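Local coordinates for protein putative laminarinase (PDB 2W39) that probably hydrolyses beta-1,3-glucans such as laminarin and mixed-linked beta-glucans such as lichenin, as a secreted fungal family 16 glycoside hydrolase with a beta-sandwich fold, at residues 18-23 against 43-48; 67-72 against 279-284; 49-54 against 88-93. One frame throughout, in Å; residues are numbered along the deposited sequence.

Contact 1 of 3, residues 18-23 against 43-48; sequences FTHEAI and NLTYAS. With NAG (2-acetamido-2-deoxy-beta-D-glucopyranose), chain C.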
loop_
_atom_site.group_PDB
_atom_site.type_symbol
_atom_site.label_atom_id
_atom_site.label_comp_id
_atom_site.label_asym_id
_atom_site.label_seq_id
_atom_site.Cartn_x
_atom_site.Cartn_y
_atom_site.Cartn_z
ATOM N N PHE A 18 2.108 -2.369 15.825
ATOM C CA PHE A 18 1.506 -1.267 15.058
ATOM C C PHE A 18 0.533 -0.551 15.961
ATOM O O PHE A 18 0.078 -1.119 16.945
ATOM C CB PHE A 18 0.711 -1.801 13.854
ATOM C CG PHE A 18 1.562 -2.202 12.667
ATOM C CD1 PHE A 18 2.512 -3.214 12.747
ATOM C CD2 PHE A 18 1.388 -1.558 11.441
ATOM C CE1 PHE A 18 3.276 -3.561 11.653
ATOM C CE2 PHE A 18 2.145 -1.904 10.325
ATOM C CZ PHE A 18 3.102 -2.906 10.433
ATOM N N THR A 19 0.200 0.685 15.615
ATOM C CA THR A 19 -0.952 1.349 16.192
ATOM C C THR A 19 -1.973 1.597 15.084
ATOM O O THR A 19 -1.657 1.525 13.893
ATOM C CB THR A 19 -0.611 2.680 16.865
ATOM O OG1 THR A 19 -0.177 3.608 15.878
ATOM C CG2 THR A 19 0.457 2.495 17.913
ATOM N N HIS A 20 -3.209 1.843 15.481
ATOM C CA HIS A 20 -4.227 2.341 14.569
ATOM C C HIS A 20 -4.260 3.859 14.656
ATOM O O HIS A 20 -4.341 4.438 15.751
ATOM C CB HIS A 20 -5.599 1.793 14.964
ATOM C CG HIS A 20 -5.810 0.345 14.644
ATOM N ND1 HIS A 20 -4.978 -0.662 15.088
ATOM C CD2 HIS A 20 -6.808 -0.270 13.961
ATOM C CE1 HIS A 20 -5.446 -1.828 14.667
ATOM N NE2 HIS A 20 -6.561 -1.621 13.990
ATOM N N GLU A 21 -4.200 4.523 13.511
ATOM C CA GLU A 21 -4.226 5.977 13.465
ATOM C C GLU A 21 -5.672 6.443 13.362
ATOM O O GLU A 21 -6.310 6.283 12.316
ATOM C CB GLU A 21 -3.428 6.469 12.273
ATOM C CG GLU A 21 -1.955 6.068 12.274
ATOM C CD GLU A 21 -1.228 6.778 11.163
ATOM O OE1 GLU A 21 -1.103 6.207 10.058
ATOM O OE2 GLU A 21 -0.795 7.935 11.409
ATOM N N ALA A 22 -6.183 7.027 14.445
ATOM C CA ALA A 22 -7.538 7.562 14.457
ATOM C C ALA A 22 -7.420 9.035 14.100
ATOM O O ALA A 22 -7.432 9.920 14.965
ATOM C CB ALA A 22 -8.163 7.360 15.819
ATOM N N ILE A 23 -7.302 9.290 12.806
ATOM C CA ILE A 23 -6.998 10.613 12.281
ATOM C C ILE A 23 -8.002 10.977 11.214
ATOM O O ILE A 23 -8.551 10.103 10.540
ATOM C CB ILE A 23 -5.550 10.693 11.703
ATOM C CG1 ILE A 23 -5.347 9.730 10.511
ATOM C CG2 ILE A 23 -4.526 10.448 12.800
ATOM C CD1 ILE A 23 -4.013 9.883 9.807
ATOM N N ASN A 43 -14.844 -5.511 15.043
ATOM C CA ASN A 43 -14.310 -6.554 14.153
ATOM C C ASN A 43 -13.868 -6.010 12.800
ATOM O O ASN A 43 -13.962 -6.694 11.766
ATOM C CB ASN A 43 -15.266 -7.743 14.015
ATOM C CG ASN A 43 -14.544 -9.047 13.658
ATOM O OD1 ASN A 43 -13.350 -9.224 13.937
ATOM N ND2 ASN A 43 -15.289 -9.970 13.039
ATOM N N LEU A 44 -13.364 -4.780 12.816
ATOM C CA LEU A 44 -12.744 -4.208 11.626
ATOM C C LEU A 44 -11.280 -4.604 11.515
ATOM O O LEU A 44 -10.692 -4.580 10.430
ATOM C CB LEU A 44 -12.888 -2.694 11.628
ATOM C CG LEU A 44 -14.346 -2.228 11.696
ATOM C CD1 LEU A 44 -14.399 -0.733 11.736
ATOM C CD2 LEU A 44 -15.182 -2.775 10.532
ATOM N N THR A 45 -10.685 -4.946 12.652
ATOM C CA THR A 45 -9.367 -5.568 12.685
ATOM C C THR A 45 -9.543 -6.893 13.390
ATOM O O THR A 45 -10.170 -6.954 14.464
ATOM C CB THR A 45 -8.369 -4.695 13.439
ATOM O OG1 THR A 45 -8.187 -3.503 12.673
ATOM C CG2 THR A 45 -7.005 -5.384 13.643
ATOM N N TYR A 46 -8.990 -7.947 12.800
ATOM C CA TYR A 46 -9.057 -9.292 13.345
ATOM C C TYR A 46 -7.649 -9.835 13.187
ATOM O O TYR A 46 -7.130 -9.871 12.080
ATOM C CB TYR A 46 -10.079 -10.104 12.545
ATOM C CG TYR A 46 -10.176 -11.554 12.932
ATOM C CD1 TYR A 46 -10.929 -11.942 14.034
ATOM C CD2 TYR A 46 -9.537 -12.541 12.187
ATOM C CE1 TYR A 46 -11.035 -13.275 14.400
ATOM C CE2 TYR A 46 -9.639 -13.884 12.543
ATOM C CZ TYR A 46 -10.391 -14.235 13.653
ATOM O OH TYR A 46 -10.511 -15.554 14.036
ATOM N N ALA A 47 -7.007 -10.239 14.290
ATOM C CA ALA A 47 -5.553 -10.541 14.265
ATOM C C ALA A 47 -5.273 -11.740 15.141
ATOM O O ALA A 47 -5.060 -11.596 16.365
ATOM C CB ALA A 47 -4.721 -9.328 14.709
ATOM N N SER A 48 -5.272 -12.923 14.518
ATOM C CA SER A 48 -5.188 -14.210 15.225
ATOM C C SER A 48 -4.755 -15.369 14.310
ATOM O O SER A 48 -5.104 -15.413 13.123
ATOM C CB SER A 48 -6.539 -14.531 15.866
ATOM O OG SER A 48 -6.425 -15.576 16.817
HETATM C C1 NAG C . -14.656 -11.255 12.827
HETATM C C2 NAG C . -15.738 -12.341 12.989
HETATM C C3 NAG C . -15.265 -13.706 12.476
HETATM C C4 NAG C . -14.554 -13.609 11.133
HETATM C C5 NAG C . -13.462 -12.541 11.211
HETATM C C6 NAG C . -12.671 -12.439 9.906
HETATM C C7 NAG C . -17.301 -12.453 14.923
HETATM C C8 NAG C . -17.368 -12.711 16.400
HETATM N N2 NAG C . -16.075 -12.474 14.399
HETATM O O3 NAG C . -16.351 -14.606 12.363
HETATM O O4 NAG C . -13.987 -14.860 10.810
HETATM O O5 NAG C . -14.089 -11.305 11.522
HETATM O O6 NAG C . -13.496 -12.026 8.836
HETATM O O7 NAG C . -18.334 -12.245 14.284
#

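Contact 2 of 3, residues 67-72 against 279-284; sequences PGRNSV and NNPSAF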
loop_
_atom_site.group_PDB
_atom_site.type_symbol
_atom_site.label_atom_id
_atom_site.label_comp_id
_atom_site.label_asym_id
_atom_site.label_seq_id
_atom_site.Cartn_x
_atom_site.Cartn_y
_atom_site.Cartn_z
ATOM N N PRO A 67 -20.165 10.874 10.124
ATOM C CA PRO A 67 -18.844 10.470 9.653
ATOM C C PRO A 67 -18.876 9.456 8.516
ATOM O O PRO A 67 -19.907 8.844 8.215
ATOM C CB PRO A 67 -18.209 9.830 10.897
ATOM C CG PRO A 67 -18.956 10.412 12.025
ATOM C CD PRO A 67 -20.359 10.510 11.537
ATOM N N GLY A 68 -17.712 9.281 7.911
ATOM C CA GLY A 68 -17.543 8.334 6.819
ATOM C C GLY A 68 -17.577 6.885 7.244
ATOM O O GLY A 68 -17.823 6.562 8.408
ATOM N N ARG A 69 -17.320 6.004 6.289
ATOM C CA ARG A 69 -17.410 4.571 6.549
ATOM C C ARG A 69 -16.256 4.147 7.443
ATOM O O ARG A 69 -15.098 4.486 7.181
ATOM C CB ARG A 69 -17.410 3.787 5.231
ATOM C CG ARG A 69 -17.667 2.292 5.392
ATOM C CD ARG A 69 -18.205 1.630 4.127
ATOM N NE ARG A 69 -19.583 2.061 3.845
ATOM C CZ ARG A 69 -20.663 1.694 4.536
ATOM N NH1 ARG A 69 -20.583 0.837 5.553
ATOM N NH2 ARG A 69 -21.838 2.208 4.198
ATOM N N ASN A 70 -16.549 3.402 8.503
ATOM C CA ASN A 70 -15.484 2.992 9.408
ATOM C C ASN A 70 -14.469 2.108 8.696
ATOM O O ASN A 70 -14.827 1.200 7.921
ATOM C CB ASN A 70 -16.021 2.220 10.613
ATOM C CG ASN A 70 -16.785 3.086 11.590
ATOM O OD1 ASN A 70 -16.691 4.309 11.589
ATOM N ND2 ASN A 70 -17.539 2.425 12.475
ATOM N N SER A 71 -13.191 2.393 8.950
ATOM C CA SER A 71 -12.089 1.649 8.365
ATOM C C SER A 71 -10.870 1.847 9.257
ATOM O O SER A 71 -10.968 2.478 10.323
ATOM C CB SER A 71 -11.838 2.146 6.941
ATOM O OG SER A 71 -10.963 1.255 6.263
ATOM N N VAL A 72 -9.733 1.326 8.807
ATOM C CA VAL A 72 -8.524 1.370 9.611
ATOM C C VAL A 72 -7.314 1.792 8.788
ATOM O O VAL A 72 -7.227 1.529 7.576
ATOM C CB VAL A 72 -8.253 0.026 10.334
ATOM C CG1 VAL A 72 -9.395 -0.328 11.304
ATOM C CG2 VAL A 72 -8.002 -1.108 9.353
ATOM N N ASN A 279 -24.402 4.429 1.050
ATOM C CA ASN A 279 -25.672 3.722 0.899
ATOM C C ASN A 279 -25.585 2.251 0.550
ATOM O O ASN A 279 -26.614 1.571 0.519
ATOM C CB ASN A 279 -26.583 4.514 -0.037
ATOM C CG ASN A 279 -26.951 5.853 0.568
ATOM O OD1 ASN A 279 -26.765 6.905 -0.038
ATOM N ND2 ASN A 279 -27.445 5.817 1.796
ATOM N N ASN A 280 -24.366 1.748 0.356
ATOM C CA ASN A 280 -24.194 0.362 -0.077
ATOM C C ASN A 280 -23.260 -0.446 0.827
ATOM O O ASN A 280 -22.242 -0.950 0.362
ATOM C CB ASN A 280 -23.696 0.327 -1.524
ATOM C CG ASN A 280 -24.681 0.968 -2.477
ATOM O OD1 ASN A 280 -25.660 0.338 -2.900
ATOM N ND2 ASN A 280 -24.465 2.235 -2.785
ATOM N N PRO A 281 -23.596 -0.586 2.124
ATOM C CA PRO A 281 -22.681 -1.296 3.022
ATOM C C PRO A 281 -22.306 -2.681 2.522
ATOM O O PRO A 281 -21.144 -3.063 2.629
ATOM C CB PRO A 281 -23.470 -1.398 4.331
ATOM C CG PRO A 281 -24.940 -1.092 3.954
ATOM C CD PRO A 281 -24.803 -0.116 2.836
ATOM N N SER A 282 -23.271 -3.426 1.982
ATOM C CA SER A 282 -22.999 -4.794 1.552
ATOM C C SER A 282 -21.949 -4.862 0.453
ATOM O O SER A 282 -21.209 -5.848 0.356
ATOM C CB SER A 282 -24.288 -5.500 1.127
ATOM O OG SER A 282 -25.129 -5.680 2.252
ATOM N N ALA A 283 -21.862 -3.800 -0.350
ATOM C CA ALA A 283 -20.890 -3.723 -1.441
ATOM C C ALA A 283 -19.445 -3.657 -0.932
ATOM O O ALA A 283 -18.517 -3.712 -1.732
ATOM C CB ALA A 283 -21.184 -2.528 -2.335
ATOM N N PHE A 284 -19.273 -3.522 0.383
ATOM C CA PHE A 284 -17.950 -3.457 0.998
ATOM C C PHE A 284 -17.589 -4.707 1.775
ATOM O O PHE A 284 -16.576 -4.725 2.470
ATOM C CB PHE A 284 -17.822 -2.168 1.823
ATOM C CG PHE A 284 -17.964 -0.962 0.969
ATOM C CD1 PHE A 284 -19.161 -0.260 0.928
ATOM C CD2 PHE A 284 -16.957 -0.617 0.085
ATOM C CE1 PHE A 284 -19.311 0.810 0.062
ATOM C CE2 PHE A 284 -17.098 0.458 -0.769
ATOM C CZ PHE A 284 -18.285 1.162 -0.781
#

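Contact 3 of 3, residues 49-54 against 88-93; sequences GDTLIL and DVRHMP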
loop_
_atom_site.group_PDB
_atom_site.type_symbol
_atom_site.label_atom_id
_atom_site.label_comp_id
_atom_site.label_asym_id
_atom_site.label_seq_id
_atom_site.Cartn_x
_atom_site.Cartn_y
_atom_site.Cartn_z
ATOM N N GLY A 49 -4.016 -16.324 14.875
ATOM C CA GLY A 49 -3.443 -17.419 14.080
ATOM C C GLY A 49 -2.443 -16.842 13.088
ATOM O O GLY A 49 -1.623 -16.008 13.464
ATOM N N ASP A 50 -2.547 -17.240 11.823
ATOM C CA ASP A 50 -1.670 -16.702 10.777
ATOM C C ASP A 50 -2.408 -15.721 9.856
ATOM O O ASP A 50 -2.121 -15.647 8.660
ATOM C CB ASP A 50 -0.980 -17.829 9.980
ATOM C CG ASP A 50 -1.942 -18.642 9.142
ATOM O OD1 ASP A 50 -3.165 -18.607 9.390
ATOM O OD2 ASP A 50 -1.460 -19.330 8.217
ATOM N N THR A 51 -3.343 -14.969 10.425
ATOM C CA THR A 51 -4.179 -14.052 9.662
ATOM C C THR A 51 -4.324 -12.700 10.345
ATOM O O THR A 51 -4.608 -12.614 11.548
ATOM C CB THR A 51 -5.582 -14.664 9.466
ATOM O OG1 THR A 51 -5.462 -15.849 8.672
ATOM C CG2 THR A 51 -6.502 -13.697 8.739
ATOM N N LEU A 52 -4.149 -11.648 9.543
ATOM C CA LEU A 52 -4.563 -10.306 9.908
ATOM C C LEU A 52 -5.598 -9.867 8.888
ATOM O O LEU A 52 -5.309 -9.843 7.680
ATOM C CB LEU A 52 -3.382 -9.346 9.889
ATOM C CG LEU A 52 -3.705 -7.875 10.138
ATOM C CD1 LEU A 52 -4.050 -7.620 11.580
ATOM C CD2 LEU A 52 -2.578 -6.939 9.652
ATOM N N ILE A 53 -6.788 -9.527 9.371
ATOM C CA ILE A 53 -7.807 -8.907 8.529
ATOM C C ILE A 53 -7.971 -7.453 8.932
ATOM O O ILE A 53 -8.084 -7.131 10.131
ATOM C CB ILE A 53 -9.185 -9.601 8.694
ATOM C CG1 ILE A 53 -9.127 -11.108 8.436
ATOM C CG2 ILE A 53 -10.287 -8.894 7.882
ATOM C CD1 ILE A 53 -8.666 -11.437 7.084
ATOM N N LEU A 54 -7.971 -6.573 7.927
ATOM C CA LEU A 54 -8.242 -5.142 8.110
ATOM C C LEU A 54 -9.361 -4.841 7.135
ATOM O O LEU A 54 -9.191 -5.039 5.937
ATOM C CB LEU A 54 -7.024 -4.277 7.736
ATOM C CG LEU A 54 -5.727 -4.622 8.466
ATOM C CD1 LEU A 54 -4.573 -3.849 7.844
ATOM C CD2 LEU A 54 -5.830 -4.365 9.989
ATOM N N ASP A 88 3.132 -10.633 2.518
ATOM C CA ASP A 88 2.487 -11.848 1.996
ATOM C C ASP A 88 0.989 -11.601 2.131
ATOM O O ASP A 88 0.455 -11.638 3.244
ATOM C CB ASP A 88 2.959 -13.084 2.774
ATOM C CG ASP A 88 2.363 -14.375 2.270
ATOM O OD1 ASP A 88 1.487 -14.351 1.394
ATOM O OD2 ASP A 88 2.776 -15.432 2.782
ATOM N N VAL A 89 0.338 -11.294 1.010
ATOM C CA VAL A 89 -1.019 -10.746 1.020
ATOM C C VAL A 89 -1.966 -11.703 0.298
ATOM O O VAL A 89 -1.812 -11.959 -0.893
ATOM C CB VAL A 89 -1.059 -9.378 0.324
ATOM C CG1 VAL A 89 -2.478 -8.823 0.355
ATOM C CG2 VAL A 89 -0.071 -8.388 0.982
ATOM N N ARG A 90 -2.937 -12.232 1.033
ATOM C CA ARG A 90 -3.934 -13.150 0.473
ATOM C C ARG A 90 -5.031 -12.397 -0.288
ATOM O O ARG A 90 -5.585 -12.924 -1.251
ATOM C CB ARG A 90 -4.571 -14.007 1.574
ATOM C CG ARG A 90 -3.556 -14.829 2.358
ATOM C CD ARG A 90 -4.282 -15.840 3.253
ATOM N NE ARG A 90 -3.385 -16.574 4.148
ATOM C CZ ARG A 90 -3.200 -16.304 5.435
ATOM N NH1 ARG A 90 -3.803 -15.280 6.020
ATOM N NH2 ARG A 90 -2.382 -17.070 6.146
ATOM N N HIS A 91 -5.383 -11.196 0.180
ATOM C CA HIS A 91 -6.530 -10.452 -0.334
ATOM C C HIS A 91 -6.280 -8.976 -0.056
ATOM O O HIS A 91 -5.746 -8.624 0.999
ATOM C CB HIS A 91 -7.801 -10.910 0.394
ATOM C CG HIS A 91 -9.091 -10.505 -0.257
ATOM N ND1 HIS A 91 -9.711 -9.294 -0.012
ATOM C CD2 HIS A 91 -9.908 -11.183 -1.100
ATOM C CE1 HIS A 91 -10.856 -9.252 -0.678
ATOM N NE2 HIS A 91 -10.994 -10.381 -1.350
ATOM N N MET A 92 -6.661 -8.118 -0.996
ATOM C CA MET A 92 -6.658 -6.674 -0.760
ATOM C C MET A 92 -8.069 -6.135 -0.966
ATOM O O MET A 92 -8.908 -6.772 -1.611
ATOM C CB MET A 92 -5.683 -5.941 -1.689
ATOM C CG MET A 92 -6.132 -5.851 -3.145
ATOM S SD MET A 92 -5.135 -4.726 -4.161
ATOM C CE MET A 92 -3.560 -5.624 -4.223
ATOM N N PRO A 93 -8.365 -4.959 -0.403
ATOM C CA PRO A 93 -9.730 -4.475 -0.574
ATOM C C PRO A 93 -10.127 -4.293 -2.021
ATOM O O PRO A 93 -9.347 -3.810 -2.854
ATOM C CB PRO A 93 -9.717 -3.127 0.153
ATOM C CG PRO A 93 -8.642 -3.295 1.230
ATOM C CD PRO A 93 -7.577 -4.130 0.530
#

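Contact 1 of 3, residues 18-23 against 43-48
His-20 and Thr-45 meet from opposite directions through a single polar bond. From CB, the imidazole is carried toward strand 45-48, and its far edge does the touching. CD2 lies 3.7 Å from Thr-45 OG1, CE1 comes to 4.0 Å from Thr-45 CG2, and between them NE2, the leading atom, stands 2.8 Å from Thr-45 OG1. The hydroxyl oxygen sits in the plane of the ring and the bond is almost straight, at 174°. The other ring nitrogen, ND1, is bonded to Gln-36 OE1, so both nitrogens have partners, which probably holds the ring in this orientation. Histidine suits this place because it spans the gap with a polar atom on each side of its ring. Strand 18-20 belongs to one sheet of the beta sandwich and strand 45-48 to the other, so the bond ties the two layers together near their margin, with Ala-39 of helix 36-41 touching both side chains. Thr-45 has a second role as the third residue of the N-glycosylation sequon Asn-Leu-Thr. Asn-43, at positive phi in a Schellman motif that ends helix 36-41, is linked through ND2 to C1 of the N-acetylglucosamine at 1.4 Å. Next along the strand, Tyr-46 turns its ring to the sugar: with CG anti to the backbone N (chi1 175°), one face lies under NAG C5, which is 3.8 Å from Tyr-46 CG and over the ring centre. With an alanine here, the flat support beneath C5 and C6 would be gone and the sugar would probably swing more freely about its asparagine link. Arg-55 NH2 binds both Asn-43 O and the sugar, giving the glycan a polar hold beside the aromatic one.

Contact 2 of 3, residues 67-72 against 279-284
Arg-69 NH2, which lies 3.8 Å from Pro-281 CA, is gripped by two backbone carbonyls, Val-277 O and Thr-60 O. Its neighbour NH1 forms a salt bridge with Asp-57 OD1, so the polar rim of the guanidinium is spent on groups around the contact, while the contact itself is made by packing. Pro-281 covers one face of the group: its CA stands 3.5 Å above the guanidinium plane, offset toward the rim, and its CB is 3.9 Å from Arg-69 NH1. The proline ring crosses the arginine chain at about a right angle. Phe-284 meets the same side chain nearer its root, where CD1 is 3.8 Å from Arg-69 NE and equally close to the aliphatic CD. Guanidinium and phenyl planes are only 15° apart, though the two groups approach obliquely. The arginine arrives with CG trans to its own nitrogen (chi1 -173°) and then bends at chi3 (-70°), which turns the planar end up against the loop. That loop follows helix 273-279 and contains a short 3-10 turn, 281-283, closed by Ala-283 N to Asn-280 O at 3.0 Å and Phe-284 N to Pro-281 O, also at 3.0 Å. Proline fits the first position of such a turn, where no backbone N-H is required, and phenylalanine suits the end, where its ring also packs on Tyr-276 and Val-277 of the helix. The contact thereby joins the start of strand 69-76 to the C-terminal end of helix 273-279 and the loop after it. A buried arginine with an ion-pair partner, carbonyl acceptors and nonpolar cover is likely to keep its positive charge, and the carbonyl-rich end of the helix would favour it further.

Contact 3 of 3, residues 49-54 against 88-93
The two backbones do not pair directly: the nearest CA atoms, those of Thr-51 and Arg-90, are 9.2 Å apart, and strand 288-297 runs between them, with Arg-90 and His-91 forming a classic beta bulge opposite Asp-290. Arg-90 bridges this distance with a chain extended from CG to NE. Its two terminal nitrogens close end-on over one atom, Asp-50 O: NH2 at 2.9 Å with an N-H...O angle of 152°, and NH1 at 3.2 Å, more bent at 139°. Both reach the carbonyl oxygen from the same face of its plane, while that oxygen lies close to the plane of the guanidinium. The Asp-50 carboxylate adds charge to the grip. Its CG falls between the backbone N and the carbonyl carbon (chi1 67°), bringing OD2 to 3.2 Å from Arg-90 NH2 in a salt bridge whose two flat groups are well out of parallel. Thr-51 OG1 lies 3.2 Å from Arg-90 NH1, which also has its stronger partner in Asp-290 OD1. A long, multiply donating arginine is therefore well matched to a turn carbonyl with the Asp-50 carboxylate beside it and Asp-290 on the adjacent strand. The turn is the tight link of the hairpin 45-55, in which Gly-49 takes a positive phi that other residues adopt less readily. Strand 51-55 lies between strands 45-48 and 288-297; Leu-52 and Leu-54 face inward to strand 69-76 of the other sheet, and beyond strand 83-89 helix 176-181 covers Val-89 and Met-92 through Phe-179.

The three contacts run from surface to interior. Contact 3 is exposed and electrostatic, contact 1 is partly buried and rests on one hydrogen bond between side chains plus the sugar-bearing strand, and contact 2 is buried, an arginine packed against nonpolar groups with its charge met by residues around it. Contacts 1 and 3 share the hairpin of strands 45-48 and 51-55, whose Tyr-46 O and Ile-53 N are probably hydrogen-bonded. Contacts 1 and 2 both use the sheet containing strands 18-20 and 69-76. Val-72 joins all three, packing on His-20 and Thr-45 with CG1 and on Leu-54 with CG2, in the space between the two sheets.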